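Local coordinates for protein carbonic anhydrase (Sordaria macrospora, PDB 4O1K) that catalyses the reversible hydration of carbon dioxide to bicarbonate as a zinc-dependent, tetrameric beta-class carbonic anhydrase, at residues V104-C110 with F188-W194; V174-Q180 with I217-L223; V140-H144 with L164-Q169; G117-M122 with L134-R138. All blocks are in the same frame, centred on the assembly; numbering follows the deposited sequence.

Contact 1 lies nearest the middle of the chain, about 9 Å from its centre, and joins two parallel strands of the sheet by backbone hydrogen bonds. The other three contacts tie helices and helix ends together further out; all are largely buried, and each is also touched by the third subunit of the tetramer. Contact 2 relies on one glutamine amide reading the backbone near the end of the ordered chain, contact 3 on a histidine-carboxylate bond beside a valine knob, and contact 4 on aliphatic packing edged by one arginine. Contacts 3 and 4 share helix 130-143 and touch through Tyr141 and Met122; Ile191 of contact 1 packs on Val174 and Leu179 of contact 2.

Contact 1: residues V104-C110 with F188-W194; sequences VKHIVVC and FPVIHGW
Strands 106-112 and 190-197, neighbours in the parallel part of the subunit's central sheet, are joined through His192, whose N-H reaches Ile107 O at 2.9 Å and whose carbonyl O receives Val109 N equally close. Ile107 N to Val190 O and Trp194 N to Val109 O continue the pattern, while Val190 N to Lys105 O is longer, its donor tilted 33° from the carbonyl plane. On the face that carries His106, Val108 and His192, the two imidazoles meet rim to rim: His106 ND1 and His192 NE2 are hydrogen-bonded at 3.0 Å, with ring planes 35° apart. Val108 crosses the Trp194 side chain at about a right angle, its CG2 4.0 Å from the centroid of the six-membered ring in a CH-pi contact. At the strand entrance the bent Lys105 chain brings NZ over one face of the Phe188 ring, a cation-pi contact of 4.2 Å to the centroid, and Pro189, after a cis peptide bond, lays CG 4.0 Å from Ile107 CD1. Ile107 and Ile191 face helices 154-174 and 177-186, strand 51-56 flanks 106-112 on its far edge, antiparallel 202-205 lies beyond 190-197, and Phe22 of the second subunit meets Trp194 edge-to-face.

Contact 2: residues V174-Q180 with I217-L223; sequences VKTAALQ and IQKIYNL
Gln180 reaches across to the backbone of Tyr221 and Leu223 because its CG stands anti to the backbone N (chi1 -174°) and the chain runs on extended (chi2 -179°), carrying the amide straight out from helix 177-186. OE1 accepts from Leu223 N at 2.8 Å, the donor tilted 26° from the carbonyl plane, and NE2 gives a hydrogen to Tyr221 O at 3.2 Å, which lies in the amide plane. In this conformer, one of two modelled, the two bonds would hold the amide's rotation, and Gln218 NE2 adds a weak, longer bond to the same OE1. A side chain from the start of one helix thus holds the irregular stretch after helix 210-218, while Thr176, at the N-cap position, begins the helix that bears Gln180. Beside the amide the packing is apolar: Ile217 CD1 lies 3.7 Å from Val174 CG1 and equally far from CG in the aliphatic part of Lys175, and Ala177 CB comes to 4.2 Å from Leu223 CD2. The polar end of Lys175 leads away to a salt bridge with Asp139 of the third subunit, and Tyr221 OH is hydrogen-bonded to Lys125 O of that subunit.

Contact 3: residues V140-H144 with L164-Q169; sequences VYRLH and LNVYEQ
A His-carboxylate hydrogen bond and a knob-into-hole join the end of helix 130-143 to helix 154-174, with His144 and Val140 meeting Leu164, Asn165, Glu168 and Gln169. His144 NE2 donates to Glu168 OE2 at 2.8 Å, using the anti lone pair of the carboxylate oxygen, and the ring and carboxylate planes stand 46° apart. Glu168 bends at chi2 (-59°), which turns its carboxylate back toward the histidine; its other oxygen, OE1, makes a salt bridge with Arg171, so each oxygen has a partner and the acid is likely to stay ionised. Leu164 CD2 sits over the centre of one face of the imidazole, 3.9 Å from its centroid, while CD1 touches His144 CB. Helix 154-174, which packs on strand 106-112 through Val166 and Gln169, here receives the end of helix 130-143, and His144 is the N-cap of the next helix, 145-150. A leucine in place of His144 would probably leave Glu168 OE2 without this imidazole donor and Leu164 without a flat ring to cover. One turn back, Val140 fills the hole, its CG2 3.5 Å from Asn165 OD1 and 4.0 Å from Glu168 CB. Gln169 NE2 bonds to Asn165 OD1 at 2.9 Å from above the carbonyl plane, giving the hole a polar wall, and Gln169 OE1 accepts from Val84 N.

Contact 4: residues G117-M122 with L134-R138; sequences GVKAAM and LRNIR
Arg138 reaches Ala121 along a chain that packs before it bonds: from CB the first torsion sets CG anti to the carbonyl carbon (chi1 -67°), where CG lies 3.5 Å from Ala121 O and 3.9 Å from Met122 CE; CD keeps beside the same oxygen, and NH1 at the tip donates to it at 2.9 Å. The bend at chi3 (-77°) turns the guanidinium back over its own helix, with one face against Arg135 N, and presents its edge to the carbonyl. The bond is in plane for both groups, the nitrogen on a lone pair of the carbonyl. Ala121 closes helix 116-121, so the arginine takes up a carbonyl at a C-terminal end, where its charge would probably suit the helix dipole. That helix begins directly after the zinc ligands His112 and Cys115, and helix 130-143 packs across it, the segments crossing at -77° with axes 8.8 Å apart. An alanine at Arg138 is likely to leave Ala121 O without this donor and to take from Tyr221 of the third subunit its cation-pi partner. Between the helices the small Ala121 lets larger residues in, its CB 3.6 Å from Ile137 CG2 and 3.9 Å from Leu134 CB. Leu134 CD2 comes 3.4 Å from Gly117 O, and Met122 folds its CE back to 3.7 Å from Arg138 CA.

Contact 1: residues V104-C110 with F188-W194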
# COMPACT_ATOMS: atom_id res chain seq x y z
N VAL A 104 20.84 -7.19 10.50
CA VAL A 104 20.88 -8.46 9.82
C VAL A 104 22.13 -8.52 8.92
O VAL A 104 22.51 -7.51 8.34
CB VAL A 104 19.50 -8.59 9.10
CG1 VAL A 104 19.61 -8.78 7.61
CG2 VAL A 104 18.61 -9.61 9.82
N LYS A 105 22.80 -9.67 8.85
CA LYS A 105 24.00 -9.80 8.02
C LYS A 105 23.68 -10.32 6.62
O LYS A 105 24.49 -10.15 5.68
CB LYS A 105 25.00 -10.75 8.68
CG LYS A 105 26.05 -10.07 9.55
CD LYS A 105 25.53 -9.63 10.88
CE LYS A 105 26.68 -9.60 11.89
NZ LYS A 105 27.80 -8.76 11.37
N HIS A 106 22.51 -10.94 6.48
CA HIS A 106 22.11 -11.56 5.23
C HIS A 106 20.65 -11.24 4.93
O HIS A 106 19.81 -11.21 5.84
CB HIS A 106 22.26 -13.08 5.33
CG HIS A 106 23.64 -13.54 5.66
ND1 HIS A 106 24.62 -13.69 4.70
CD2 HIS A 106 24.20 -13.90 6.84
CE1 HIS A 106 25.74 -14.11 5.29
NE2 HIS A 106 25.51 -14.24 6.58
N ILE A 107 20.33 -11.03 3.66
CA ILE A 107 18.92 -10.98 3.26
C ILE A 107 18.78 -12.03 2.16
O ILE A 107 19.54 -12.02 1.21
CB ILE A 107 18.52 -9.62 2.70
CG1 ILE A 107 18.70 -8.53 3.77
CG2 ILE A 107 17.02 -9.63 2.29
CD1 ILE A 107 18.31 -7.11 3.28
N VAL A 108 17.85 -12.97 2.31
CA VAL A 108 17.68 -14.04 1.32
C VAL A 108 16.28 -13.84 0.75
O VAL A 108 15.35 -13.67 1.53
CB VAL A 108 17.64 -15.39 2.04
CG1 VAL A 108 17.20 -16.49 1.06
CG2 VAL A 108 19.02 -15.70 2.69
N VAL A 109 16.15 -13.88 -0.57
CA VAL A 109 14.84 -14.03 -1.20
C VAL A 109 14.82 -15.47 -1.66
O VAL A 109 15.68 -15.88 -2.44
CB VAL A 109 14.67 -13.12 -2.42
CG1 VAL A 109 13.37 -13.44 -3.15
CG2 VAL A 109 14.66 -11.67 -1.97
N CYS A 110 13.86 -16.25 -1.15
CA CYS A 110 13.80 -17.66 -1.51
C CYS A 110 12.53 -17.94 -2.27
O CYS A 110 11.42 -17.78 -1.71
CB CYS A 110 13.84 -18.53 -0.26
SG CYS A 110 14.09 -20.30 -0.65
N PHE A 188 27.83 -5.11 4.91
CA PHE A 188 26.69 -6.02 5.08
C PHE A 188 25.41 -5.19 5.10
O PHE A 188 25.47 -3.98 5.29
CB PHE A 188 26.86 -6.92 6.33
CG PHE A 188 26.77 -6.20 7.66
CD1 PHE A 188 27.91 -6.04 8.45
CD2 PHE A 188 25.55 -5.76 8.16
CE1 PHE A 188 27.83 -5.41 9.68
CE2 PHE A 188 25.47 -5.12 9.38
CZ PHE A 188 26.61 -4.95 10.14
N PRO A 189 24.23 -5.83 4.87
CA PRO A 189 23.98 -7.24 4.56
C PRO A 189 24.34 -7.59 3.13
O PRO A 189 24.40 -6.72 2.25
CB PRO A 189 22.46 -7.38 4.74
CG PRO A 189 21.93 -6.01 4.43
CD PRO A 189 22.97 -5.08 5.02
N VAL A 190 24.61 -8.86 2.89
CA VAL A 190 24.71 -9.31 1.52
C VAL A 190 23.41 -10.02 1.17
O VAL A 190 22.70 -10.55 2.04
CB VAL A 190 25.94 -10.20 1.27
CG1 VAL A 190 27.24 -9.39 1.49
CG2 VAL A 190 25.91 -11.42 2.17
N ILE A 191 23.12 -10.03 -0.11
CA ILE A 191 21.84 -10.50 -0.60
C ILE A 191 21.99 -11.81 -1.35
O ILE A 191 22.91 -11.96 -2.17
CB ILE A 191 21.28 -9.44 -1.51
CG1 ILE A 191 20.59 -8.39 -0.65
CG2 ILE A 191 20.32 -10.02 -2.51
CD1 ILE A 191 20.11 -7.29 -1.43
N HIS A 192 21.07 -12.74 -1.09
CA HIS A 192 21.10 -14.04 -1.75
C HIS A 192 19.77 -14.33 -2.41
O HIS A 192 18.72 -13.93 -1.88
CB HIS A 192 21.34 -15.15 -0.74
CG HIS A 192 22.48 -14.90 0.19
ND1 HIS A 192 23.76 -15.33 -0.07
CD2 HIS A 192 22.51 -14.32 1.41
CE1 HIS A 192 24.55 -14.99 0.94
NE2 HIS A 192 23.81 -14.38 1.86
N GLY A 193 19.82 -15.01 -3.55
CA GLY A 193 18.61 -15.44 -4.23
C GLY A 193 18.68 -16.95 -4.31
O GLY A 193 19.54 -17.49 -4.97
N TRP A 194 17.76 -17.63 -3.65
CA TRP A 194 17.78 -19.09 -3.60
C TRP A 194 16.44 -19.62 -4.06
O TRP A 194 15.45 -18.86 -4.13
CB TRP A 194 18.06 -19.56 -2.18
CG TRP A 194 19.41 -19.17 -1.59
CD1 TRP A 194 20.53 -18.73 -2.27
CD2 TRP A 194 19.78 -19.20 -0.20
NE1 TRP A 194 21.57 -18.50 -1.38
CE2 TRP A 194 21.13 -18.76 -0.10
CE3 TRP A 194 19.10 -19.54 0.98
CZ2 TRP A 194 21.81 -18.68 1.13
CZ3 TRP A 194 19.78 -19.45 2.20
CH2 TRP A 194 21.11 -19.01 2.26

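Contact 2: residues V174-Q180 with I217-L223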
# COMPACT_ATOMS: atom_id res chain seq x y z
N VAL A 174 17.95 -4.52 -3.40
CA VAL A 174 19.15 -3.66 -3.54
C VAL A 174 18.88 -2.17 -3.76
O VAL A 174 19.71 -1.29 -3.41
CB VAL A 174 20.08 -4.21 -4.63
CG1 VAL A 174 21.32 -3.33 -4.85
CG2 VAL A 174 20.54 -5.57 -4.24
N LYS A 175 17.72 -1.87 -4.33
CA LYS A 175 17.33 -0.47 -4.55
C LYS A 175 17.07 0.29 -3.27
O LYS A 175 17.12 1.53 -3.26
CB LYS A 175 16.06 -0.41 -5.40
CG LYS A 175 16.18 -1.03 -6.79
CD LYS A 175 14.79 -1.05 -7.49
CE LYS A 175 14.86 -1.83 -8.81
NZ LYS A 175 13.48 -1.92 -9.42
N THR A 176 16.79 -0.44 -2.18
CA THR A 176 16.44 0.24 -0.93
C THR A 176 17.59 1.05 -0.37
O THR A 176 18.74 0.63 -0.44
CB THR A 176 15.87 -0.70 0.15
OG1 THR A 176 16.87 -1.61 0.62
CG2 THR A 176 14.70 -1.46 -0.42
N ALA A 177 17.27 2.23 0.16
CA ALA A 177 18.26 3.12 0.74
C ALA A 177 18.97 2.46 1.92
O ALA A 177 20.18 2.61 2.09
CB ALA A 177 17.61 4.46 1.17
N ALA A 178 18.20 1.71 2.71
CA ALA A 178 18.73 1.05 3.91
C ALA A 178 19.86 0.13 3.51
O ALA A 178 20.98 0.20 4.06
CB ALA A 178 17.62 0.26 4.59
N LEU A 179 19.56 -0.75 2.55
CA LEU A 179 20.54 -1.72 2.06
C LEU A 179 21.81 -1.04 1.56
O LEU A 179 22.92 -1.42 1.95
CB LEU A 179 19.97 -2.58 0.92
CG LEU A 179 21.15 -3.50 0.57
CD1 LEU A 179 20.88 -4.93 0.95
CD2 LEU A 179 21.68 -3.37 -0.85
N GLN A 180 21.65 -0.04 0.70
CA GLN A 180 22.82 0.62 0.12
C GLN A 180 23.68 1.33 1.15
O GLN A 180 24.91 1.21 1.14
CB GLN A 180 22.43 1.59 -1.00
CG GLN A 180 23.65 2.15 -1.72
CD GLN A 180 23.31 3.14 -2.81
OE1 GLN A 180 24.08 4.06 -3.08
NE2 GLN A 180 22.16 2.95 -3.45
N ILE A 217 22.20 -0.29 -10.52
CA ILE A 217 21.25 0.57 -9.84
C ILE A 217 21.89 1.92 -9.48
O ILE A 217 21.22 2.94 -9.50
CB ILE A 217 20.69 -0.12 -8.59
CG1 ILE A 217 19.78 -1.28 -9.01
CG2 ILE A 217 19.89 0.85 -7.74
CD1 ILE A 217 19.49 -2.28 -7.90
N GLN A 218 23.19 1.92 -9.20
CA GLN A 218 23.86 3.15 -8.77
C GLN A 218 24.06 4.20 -9.87
O GLN A 218 24.40 5.33 -9.57
CB GLN A 218 25.20 2.82 -8.09
CG GLN A 218 25.03 2.35 -6.63
CD GLN A 218 26.36 2.02 -5.97
OE1 GLN A 218 27.25 1.43 -6.59
NE2 GLN A 218 26.50 2.41 -4.71
N LYS A 219 23.86 3.82 -11.13
CA LYS A 219 24.05 4.74 -12.24
C LYS A 219 23.23 6.04 -12.11
O LYS A 219 23.68 7.11 -12.53
CB LYS A 219 23.76 4.02 -13.56
CG LYS A 219 24.70 2.83 -13.76
CD LYS A 219 24.61 2.21 -15.13
CE LYS A 219 25.90 1.47 -15.47
NZ LYS A 219 27.06 2.41 -15.54
N ILE A 220 22.07 5.94 -11.48
CA ILE A 220 21.24 7.12 -11.21
C ILE A 220 20.88 7.28 -9.72
O ILE A 220 20.30 8.30 -9.32
CB ILE A 220 19.95 7.09 -12.04
CG1 ILE A 220 19.25 5.74 -11.88
CG2 ILE A 220 20.27 7.35 -13.50
CD1 ILE A 220 17.74 5.79 -12.16
N TYR A 221 21.23 6.29 -8.90
CA TYR A 221 20.96 6.39 -7.47
C TYR A 221 22.18 6.02 -6.61
O TYR A 221 22.12 5.06 -5.82
CB TYR A 221 19.74 5.54 -7.10
CG TYR A 221 19.07 5.96 -5.82
CD1 TYR A 221 18.59 7.26 -5.66
CD2 TYR A 221 18.91 5.07 -4.77
CE1 TYR A 221 17.97 7.67 -4.48
CE2 TYR A 221 18.29 5.46 -3.58
CZ TYR A 221 17.82 6.76 -3.44
OH TYR A 221 17.21 7.14 -2.26
N ASN A 222 23.26 6.79 -6.73
CA ASN A 222 24.47 6.58 -5.93
C ASN A 222 24.46 7.46 -4.68
O ASN A 222 24.63 8.68 -4.76
CB ASN A 222 25.74 6.85 -6.76
CG ASN A 222 27.00 6.22 -6.17
OD1 ASN A 222 27.53 5.23 -6.70
ND2 ASN A 222 27.51 6.81 -5.09
N LEU A 223 24.26 6.83 -3.52
CA LEU A 223 24.16 7.55 -2.26
C LEU A 223 25.45 7.44 -1.46
O LEU A 223 26.36 6.70 -1.82
CB LEU A 223 23.00 6.99 -1.42
CG LEU A 223 21.57 7.42 -1.74
CD1 LEU A 223 21.22 7.11 -3.17
CD2 LEU A 223 20.60 6.73 -0.82

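Contact 3: residues V140-H144 with L164-Q169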
# COMPACT_ATOMS: atom_id res chain seq x y z
N VAL A 140 7.62 -9.15 -14.17
CA VAL A 140 8.87 -9.90 -14.30
C VAL A 140 8.95 -10.63 -15.64
O VAL A 140 9.97 -10.53 -16.37
CB VAL A 140 9.07 -10.89 -13.14
CG1 VAL A 140 10.26 -11.79 -13.42
CG2 VAL A 140 9.27 -10.13 -11.82
N TYR A 141 7.88 -11.34 -16.01
CA TYR A 141 7.83 -12.02 -17.32
C TYR A 141 8.18 -11.06 -18.46
O TYR A 141 9.02 -11.37 -19.30
CB TYR A 141 6.45 -12.64 -17.60
CG TYR A 141 6.44 -13.63 -18.76
CD1 TYR A 141 6.38 -15.00 -18.53
CD2 TYR A 141 6.54 -13.19 -20.08
CE1 TYR A 141 6.39 -15.92 -19.59
CE2 TYR A 141 6.57 -14.10 -21.14
CZ TYR A 141 6.48 -15.46 -20.89
OH TYR A 141 6.50 -16.36 -21.95
N ARG A 142 7.51 -9.91 -18.49
CA ARG A 142 7.71 -8.97 -19.57
C ARG A 142 9.16 -8.46 -19.61
O ARG A 142 9.68 -8.20 -20.68
CB ARG A 142 6.70 -7.82 -19.48
CG ARG A 142 5.25 -8.29 -19.67
CD ARG A 142 4.23 -7.15 -19.52
NE ARG A 142 2.87 -7.66 -19.67
CZ ARG A 142 1.97 -7.70 -18.69
NH1 ARG A 142 2.25 -7.21 -17.48
NH2 ARG A 142 0.77 -8.22 -18.94
N LEU A 143 9.82 -8.39 -18.46
CA LEU A 143 11.20 -7.92 -18.39
C LEU A 143 12.17 -8.90 -19.04
O LEU A 143 13.31 -8.55 -19.34
CB LEU A 143 11.62 -7.69 -16.93
CG LEU A 143 11.28 -6.32 -16.35
CD1 LEU A 143 11.46 -6.29 -14.86
CD2 LEU A 143 12.15 -5.26 -16.98
N HIS A 144 11.72 -10.14 -19.22
CA HIS A 144 12.56 -11.19 -19.76
C HIS A 144 11.79 -11.94 -20.83
O HIS A 144 11.98 -13.14 -21.03
CB HIS A 144 12.96 -12.13 -18.62
CG HIS A 144 13.73 -11.46 -17.53
ND1 HIS A 144 15.09 -11.28 -17.59
CD2 HIS A 144 13.32 -10.90 -16.37
CE1 HIS A 144 15.50 -10.65 -16.50
NE2 HIS A 144 14.44 -10.42 -15.74
N LEU A 164 13.86 -16.16 -12.33
CA LEU A 164 13.95 -14.74 -12.66
C LEU A 164 13.21 -13.86 -11.68
O LEU A 164 13.60 -12.71 -11.45
CB LEU A 164 13.42 -14.50 -14.07
CG LEU A 164 14.40 -15.11 -15.10
CD1 LEU A 164 13.74 -15.17 -16.45
CD2 LEU A 164 15.64 -14.27 -15.16
N ASN A 165 12.09 -14.34 -11.14
CA ASN A 165 11.37 -13.59 -10.13
C ASN A 165 12.26 -13.44 -8.91
O ASN A 165 12.39 -12.36 -8.38
CB ASN A 165 10.08 -14.30 -9.70
CG ASN A 165 9.23 -13.45 -8.75
OD1 ASN A 165 9.01 -12.24 -8.98
ND2 ASN A 165 8.75 -14.09 -7.68
N VAL A 166 12.86 -14.54 -8.46
CA VAL A 166 13.80 -14.38 -7.33
C VAL A 166 14.87 -13.31 -7.65
O VAL A 166 15.10 -12.41 -6.83
CB VAL A 166 14.49 -15.68 -7.00
CG1 VAL A 166 15.62 -15.41 -5.95
CG2 VAL A 166 13.47 -16.63 -6.38
N TYR A 167 15.49 -13.40 -8.82
CA TYR A 167 16.52 -12.41 -9.22
C TYR A 167 15.99 -10.96 -9.19
O TYR A 167 16.62 -10.06 -8.61
CB TYR A 167 17.08 -12.78 -10.61
CG TYR A 167 17.87 -11.69 -11.30
CD1 TYR A 167 19.23 -11.51 -11.04
CD2 TYR A 167 17.27 -10.85 -12.21
CE1 TYR A 167 19.95 -10.51 -11.69
CE2 TYR A 167 17.96 -9.86 -12.85
CZ TYR A 167 19.30 -9.70 -12.59
OH TYR A 167 19.97 -8.69 -13.25
N GLU A 168 14.82 -10.72 -9.79
CA GLU A 168 14.22 -9.38 -9.81
C GLU A 168 13.85 -8.87 -8.43
O GLU A 168 14.03 -7.67 -8.15
CB GLU A 168 13.00 -9.31 -10.74
CG GLU A 168 13.33 -9.40 -12.24
CD GLU A 168 14.28 -8.29 -12.73
OE1 GLU A 168 14.39 -7.23 -12.08
OE2 GLU A 168 14.90 -8.48 -13.79
N GLN A 169 13.36 -9.75 -7.55
CA GLN A 169 13.03 -9.31 -6.18
C GLN A 169 14.31 -9.00 -5.40
O GLN A 169 14.34 -8.08 -4.56
CB GLN A 169 12.12 -10.30 -5.42
CG GLN A 169 10.81 -10.67 -6.16
CD GLN A 169 10.08 -9.48 -6.77
OE1 GLN A 169 9.87 -8.47 -6.10
NE2 GLN A 169 9.69 -9.61 -8.05

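Contact 4: residues G117-M122 with L134-R138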
# COMPACT_ATOMS: atom_id res chain seq x y z
N GLY A 117 1.55 -19.07 -6.65
CA GLY A 117 1.35 -17.67 -6.95
C GLY A 117 1.84 -17.29 -8.33
O GLY A 117 1.14 -16.61 -9.07
N VAL A 118 3.05 -17.74 -8.68
CA VAL A 118 3.59 -17.59 -10.03
C VAL A 118 2.68 -18.24 -11.09
O VAL A 118 2.24 -17.59 -12.09
CB VAL A 118 5.03 -18.15 -10.07
CG1 VAL A 118 5.56 -18.17 -11.49
CG2 VAL A 118 5.93 -17.31 -9.17
N LYS A 119 2.31 -19.50 -10.85
CA LYS A 119 1.37 -20.15 -11.77
C LYS A 119 0.05 -19.38 -11.94
O LYS A 119 -0.46 -19.22 -13.06
CB LYS A 119 1.11 -21.60 -11.38
CG LYS A 119 0.31 -22.36 -12.43
CD LYS A 119 0.21 -23.86 -12.11
CE LYS A 119 1.58 -24.56 -12.16
NZ LYS A 119 2.09 -24.78 -13.56
N ALA A 120 -0.51 -18.89 -10.84
CA ALA A 120 -1.77 -18.13 -10.89
C ALA A 120 -1.60 -16.77 -11.59
O ALA A 120 -2.55 -16.26 -12.20
CB ALA A 120 -2.32 -17.94 -9.49
N ALA A 121 -0.42 -16.18 -11.45
CA ALA A 121 -0.08 -14.94 -12.14
C ALA A 121 -0.17 -15.21 -13.61
O ALA A 121 -0.62 -14.35 -14.38
CB ALA A 121 1.31 -14.50 -11.79
N MET A 122 0.28 -16.39 -14.02
CA MET A 122 0.28 -16.70 -15.44
C MET A 122 -1.07 -17.18 -16.03
O MET A 122 -1.16 -17.48 -17.22
CB MET A 122 1.45 -17.64 -15.78
CG MET A 122 2.79 -16.96 -15.49
SD MET A 122 2.95 -15.52 -16.57
CE MET A 122 3.77 -14.34 -15.52
N LEU A 134 -0.48 -10.08 -8.32
CA LEU A 134 0.11 -10.96 -9.33
C LEU A 134 0.64 -10.22 -10.54
O LEU A 134 1.50 -10.73 -11.27
CB LEU A 134 -0.90 -11.98 -9.77
CG LEU A 134 -1.39 -12.83 -8.62
CD1 LEU A 134 -2.51 -13.74 -9.08
CD2 LEU A 134 -0.24 -13.63 -8.06
N ARG A 135 0.14 -9.00 -10.75
CA ARG A 135 0.65 -8.20 -11.86
C ARG A 135 2.15 -8.06 -11.77
O ARG A 135 2.85 -8.04 -12.80
CB ARG A 135 -0.04 -6.82 -11.86
CG ARG A 135 0.30 -5.90 -13.08
CD ARG A 135 -0.66 -4.71 -13.04
NE ARG A 135 -2.05 -5.21 -13.00
CZ ARG A 135 -3.04 -4.71 -12.28
NH1 ARG A 135 -2.88 -3.63 -11.53
NH2 ARG A 135 -4.24 -5.29 -12.32
N ASN A 136 2.69 -7.99 -10.56
CA ASN A 136 4.15 -7.83 -10.41
C ASN A 136 4.92 -8.95 -11.05
O ASN A 136 6.04 -8.77 -11.55
CB ASN A 136 4.50 -7.79 -8.93
CG ASN A 136 3.99 -6.54 -8.28
OD1 ASN A 136 3.03 -6.57 -7.50
ND2 ASN A 136 4.63 -5.44 -8.58
N ILE A 137 4.32 -10.13 -11.03
CA ILE A 137 4.97 -11.30 -11.55
C ILE A 137 4.89 -11.24 -13.07
O ILE A 137 5.85 -11.59 -13.79
CB ILE A 137 4.30 -12.56 -11.04
CG1 ILE A 137 4.50 -12.69 -9.52
CG2 ILE A 137 4.86 -13.78 -11.78
CD1 ILE A 137 3.50 -13.59 -8.89
N ARG A 138 3.75 -10.79 -13.57
CA ARG A 138 3.62 -10.63 -15.00
C ARG A 138 4.63 -9.58 -15.48
O ARG A 138 5.18 -9.73 -16.55
CB ARG A 138 2.19 -10.28 -15.38
CG ARG A 138 1.22 -11.42 -15.11
CD ARG A 138 -0.17 -11.15 -15.75
NE ARG A 138 -0.94 -10.19 -14.96
CZ ARG A 138 -1.73 -10.52 -13.95
NH1 ARG A 138 -1.86 -11.80 -13.60
NH2 ARG A 138 -2.41 -9.60 -13.28